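Local coordinates for protein paenibacillus xanthan lyase (Paenibacillus, PDB 6F2P) that cleaves the polysaccharide xanthan as a lyase and probably does so by the beta-elimination chemistry of polysaccharide lyase family 8, at residues A[475-487]-A[496-508]. Residues are numbered along the deposited sequence; the frame is centred on the assembly and turned at random.
Sequences TVGKSLTAKKSWF and LGSGIASTDGIAT
The Asp504 carboxylate meets Ser479 with both of its oxygens. OD1 takes the backbone N of Ser479 through its syn lone pair, at 2.9 Å and nearly straight (168°). OD2 receives Ser479 OG at 2.7 Å from 59° above the plane. Ser502 OG reaches OD2 from the same face, on the anti side. Ser479 OG, turned between its own N and carbonyl carbon (chi1 66°), also accepts Thr503 N at 2.7 Å. Ser502 OG takes Asp504 N, an ST turn. With an alanine in place of Asp504, Ser479 N and both serine hydroxyls would probably lose their acceptor, leaving Ser479 tied to the 502-504 turn through Thr503 alone. The Phe487 and Leu496 side chains cross at about a right angle, with Phe487 CE1 3.8 Å from Leu496 CD1. Leu480 CD1 meets Thr508 CG2 tip to tip. Between these ends the strands run antiparallel, with paired backbone bonds at Thr481-Ala501, Lys483-Ser498 and Ser485-Leu496. A beta bulge at Gly499 and Ile500 shifts the register by one. This hairpin belongs to the super-sandwich domain. Strand 466-474 flanks it beside 481-488, and strand 613-621 beside 493-501. Strand 646-651 packs on Phe487 and Leu496.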
loop_
_atom_site.group_PDB
_atom_site.type_symbol
_atom_site.label_atom_id
_atom_site.label_comp_id
_atom_site.label_asym_id
_atom_site.label_seq_id
_atom_site.Cartn_x
_atom_site.Cartn_y
_atom_site.Cartn_z
ATOM N N THR A 475 8.775 15.688 -5.754
ATOM C CA THR A 475 7.814 16.700 -6.174
ATOM C C THR A 475 7.701 16.740 -7.690
ATOM O O THR A 475 8.719 16.775 -8.386
ATOM C CB THR A 475 8.233 18.090 -5.657
ATOM O OG1 THR A 475 8.577 17.998 -4.266
ATOM C CG2 THR A 475 7.096 19.088 -5.821
ATOM N N VAL A 476 6.480 16.712 -8.219
ATOM C CA VAL A 476 6.347 16.697 -9.674
ATOM C C VAL A 476 6.661 18.078 -10.238
ATOM O O VAL A 476 6.278 19.098 -9.660
ATOM C CB VAL A 476 4.985 16.140 -10.176
ATOM C CG1 VAL A 476 4.440 15.099 -9.213
ATOM C CG2 VAL A 476 3.991 17.235 -10.366
ATOM N N GLY A 477 7.401 18.110 -11.341
ATOM C CA GLY A 477 7.837 19.374 -11.913
ATOM C C GLY A 477 9.012 20.006 -11.178
ATOM O O GLY A 477 9.467 21.093 -11.533
ATOM N N LYS A 478 9.511 19.326 -10.152
ATOM C CA LYS A 478 10.656 19.823 -9.408
ATOM C C LYS A 478 11.761 18.777 -9.348
ATOM O O LYS A 478 11.540 17.606 -9.668
ATOM C CB LYS A 478 10.236 20.234 -8.000
ATOM C CG LYS A 478 9.051 21.210 -7.948
ATOM C CD LYS A 478 9.341 22.511 -8.652
ATOM C CE LYS A 478 8.280 23.562 -8.304
ATOM N NZ LYS A 478 8.419 24.815 -9.126
ATOM N N SER A 479 12.961 19.194 -8.959
ATOM C CA SER A 479 14.037 18.230 -8.781
ATOM C C SER A 479 13.944 17.661 -7.372
ATOM O O SER A 479 14.430 16.555 -7.108
ATOM C CB SER A 479 15.404 18.872 -8.995
ATOM O OG SER A 479 15.673 19.840 -7.994
ATOM N N LEU A 480 13.311 18.432 -6.485
ATOM C CA LEU A 480 13.224 18.106 -5.067
ATOM C C LEU A 480 12.895 16.649 -4.851
ATOM O O LEU A 480 11.983 16.105 -5.471
ATOM C CB LEU A 480 12.184 18.980 -4.349
ATOM C CG LEU A 480 12.013 18.632 -2.863
ATOM C CD1 LEU A 480 13.335 18.746 -2.107
ATOM C CD2 LEU A 480 10.943 19.472 -2.178
ATOM N N THR A 481 13.666 16.013 -3.980
ATOM C CA THR A 481 13.431 14.624 -3.639
ATOM C C THR A 481 13.847 14.396 -2.192
ATOM O O THR A 481 14.694 15.118 -1.659
ATOM C CB THR A 481 14.193 13.694 -4.596
ATOM O OG1 THR A 481 13.669 12.365 -4.505
ATOM C CG2 THR A 481 15.680 13.706 -4.280
ATOM N N ALA A 482 13.231 13.417 -1.542
ATOM C CA ALA A 482 13.529 13.155 -0.140
ATOM C C ALA A 482 13.067 11.775 0.296
ATOM O O ALA A 482 12.148 11.201 -0.292
ATOM C CB ALA A 482 12.884 14.204 0.727
ATOM N N LYS A 483 13.713 11.248 1.334
ATOM C CA LYS A 483 13.256 10.019 1.971
ATOM C C LYS A 483 12.718 10.314 3.370
ATOM O O LYS A 483 13.465 10.652 4.300
ATOM C CB LYS A 483 14.353 8.958 1.983
ATOM C CG LYS A 483 14.570 8.342 0.620
ATOM C CD LYS A 483 15.971 7.788 0.441
ATOM C CE LYS A 483 16.126 7.187 -0.948
ATOM N NZ LYS A 483 17.442 6.530 -1.153
ATOM N N LYS A 484 11.400 10.205 3.494
ATOM C CA LYS A 484 10.698 10.546 4.719
ATOM C C LYS A 484 10.103 9.277 5.314
ATOM O O LYS A 484 9.440 8.499 4.613
ATOM C CB LYS A 484 9.592 11.560 4.418
ATOM C CG LYS A 484 10.076 12.778 3.657
ATOM C CD LYS A 484 8.927 13.559 3.010
ATOM C CE LYS A 484 7.951 14.107 4.053
ATOM N NZ LYS A 484 8.531 15.192 4.893
ATOM N N SER A 485 10.344 9.067 6.605
ATOM C CA SER A 485 9.853 7.874 7.277
ATOM C C SER A 485 9.104 8.240 8.547
ATOM O O SER A 485 9.433 9.212 9.219
ATOM C CB SER A 485 11.008 6.918 7.596
ATOM O OG SER A 485 11.582 6.394 6.409
ATOM N N TRP A 486 8.086 7.458 8.869
ATOM C CA TRP A 486 7.332 7.689 10.088
ATOM C C TRP A 486 7.307 6.408 10.928
ATOM O O TRP A 486 7.193 5.305 10.390
ATOM C CB TRP A 486 5.923 8.186 9.761
ATOM C CG TRP A 486 5.901 9.487 8.996
ATOM C CD1 TRP A 486 5.826 10.753 9.519
ATOM C CD2 TRP A 486 5.955 9.648 7.571
ATOM N NE1 TRP A 486 5.832 11.687 8.504
ATOM C CE2 TRP A 486 5.905 11.035 7.301
ATOM C CE3 TRP A 486 6.038 8.754 6.498
ATOM C CZ2 TRP A 486 5.935 11.548 5.998
ATOM C CZ3 TRP A 486 6.075 9.267 5.203
ATOM C CH2 TRP A 486 6.021 10.655 4.967
ATOM N N PHE A 487 7.462 6.560 12.242
ATOM C CA PHE A 487 7.563 5.412 13.139
ATOM C C PHE A 487 6.588 5.627 14.267
ATOM O O PHE A 487 6.777 6.496 15.114
ATOM C CB PHE A 487 8.993 5.255 13.664
ATOM C CG PHE A 487 10.021 5.138 12.570
ATOM C CD1 PHE A 487 10.468 6.267 11.895
ATOM C CD2 PHE A 487 10.531 3.895 12.206
ATOM C CE1 PHE A 487 11.401 6.163 10.879
ATOM C CE2 PHE A 487 11.471 3.780 11.190
ATOM C CZ PHE A 487 11.910 4.918 10.527
ATOM N N LEU A 496 11.524 10.865 10.415
ATOM C CA LEU A 496 12.894 10.980 9.943
ATOM C C LEU A 496 12.939 11.362 8.479
ATOM O O LEU A 496 12.113 10.918 7.680
ATOM C CB LEU A 496 13.635 9.657 10.105
ATOM C CG LEU A 496 13.796 9.050 11.496
ATOM C CD1 LEU A 496 14.734 7.859 11.401
ATOM C CD2 LEU A 496 14.315 10.080 12.489
ATOM N N GLY A 497 13.924 12.174 8.125
ATOM C CA GLY A 497 14.143 12.510 6.738
ATOM C C GLY A 497 15.627 12.524 6.437
ATOM O O GLY A 497 16.436 12.891 7.284
ATOM N N SER A 498 15.977 12.113 5.226
ATOM C CA SER A 498 17.347 12.171 4.760
ATOM C C SER A 498 17.301 12.058 3.253
ATOM O O SER A 498 16.231 11.847 2.677
ATOM C CB SER A 498 18.142 10.996 5.307
ATOM O OG SER A 498 17.714 9.806 4.671
ATOM N N GLY A 499 18.459 12.181 2.617
ATOM C CA GLY A 499 18.536 12.178 1.167
ATOM C C GLY A 499 17.827 13.370 0.551
ATOM O O GLY A 499 17.470 13.339 -0.619
ATOM N N ILE A 500 17.618 14.419 1.342
ATOM C CA ILE A 500 16.910 15.599 0.872
ATOM C C ILE A 500 17.786 16.387 -0.085
ATOM O O ILE A 500 18.769 16.991 0.327
ATOM C CB ILE A 500 16.487 16.517 2.031
ATOM C CG1 ILE A 500 15.682 15.734 3.068
ATOM C CG2 ILE A 500 15.661 17.678 1.498
ATOM C CD1 ILE A 500 15.344 16.525 4.306
ATOM N N ALA A 501 17.418 16.369 -1.363
ATOM C CA ALA A 501 18.230 16.964 -2.417
ATOM C C ALA A 501 17.399 17.757 -3.441
ATOM O O ALA A 501 16.310 17.341 -3.852
ATOM C CB ALA A 501 19.048 15.886 -3.112
ATOM N N SER A 502 17.930 18.900 -3.856
ATOM C CA SER A 502 17.242 19.746 -4.815
ATOM C C SER A 502 18.232 20.591 -5.603
ATOM O O SER A 502 19.293 20.953 -5.097
ATOM C CB SER A 502 16.237 20.650 -4.094
ATOM O OG SER A 502 15.802 21.690 -4.946
ATOM N N THR A 503 17.882 20.895 -6.847
ATOM C CA THR A 503 18.645 21.844 -7.644
ATOM C C THR A 503 17.727 22.942 -8.164
ATOM O O THR A 503 17.983 23.520 -9.217
ATOM C CB THR A 503 19.331 21.164 -8.836
ATOM O OG1 THR A 503 18.393 20.314 -9.508
ATOM C CG2 THR A 503 20.513 20.338 -8.368
ATOM N N ASP A 504 16.669 23.234 -7.410
ATOM C CA ASP A 504 15.620 24.150 -7.867
ATOM C C ASP A 504 15.905 25.602 -7.490
ATOM O O ASP A 504 15.123 26.495 -7.813
ATOM C CB ASP A 504 14.248 23.742 -7.303
ATOM C CG ASP A 504 13.862 22.321 -7.657
ATOM O OD1 ASP A 504 13.558 22.065 -8.838
ATOM O OD2 ASP A 504 13.845 21.454 -6.755
ATOM N N GLY A 505 17.007 25.837 -6.787
ATOM C CA GLY A 505 17.376 27.188 -6.399
ATOM C C GLY A 505 16.436 27.863 -5.413
ATOM O O GLY A 505 16.389 29.094 -5.328
ATOM N N ILE A 506 15.691 27.067 -4.655
ATOM C CA ILE A 506 14.776 27.622 -3.666
ATOM C C ILE A 506 14.971 26.951 -2.319
ATOM O O ILE A 506 15.134 25.729 -2.244
ATOM C CB ILE A 506 13.314 27.450 -4.113
ATOM C CG1 ILE A 506 13.071 28.190 -5.423
ATOM C CG2 ILE A 506 12.353 27.930 -3.043
ATOM C CD1 ILE A 506 11.817 27.758 -6.097
ATOM N N ALA A 507 14.962 27.758 -1.258
ATOM C CA ALA A 507 15.068 27.251 0.106
ATOM C C ALA A 507 14.083 26.104 0.345
ATOM O O ALA A 507 12.888 26.221 0.063
ATOM C CB ALA A 507 14.824 28.366 1.099
ATOM N N THR A 508 14.598 24.998 0.863
ATOM C CA THR A 508 13.800 23.800 1.056
ATOM C C THR A 508 13.382 23.667 2.525
ATOM O O THR A 508 14.176 23.906 3.435
ATOM C CB THR A 508 14.576 22.566 0.567
ATOM O OG1 THR A 508 14.918 22.755 -0.814
ATOM C CG2 THR A 508 13.750 21.291 0.708
#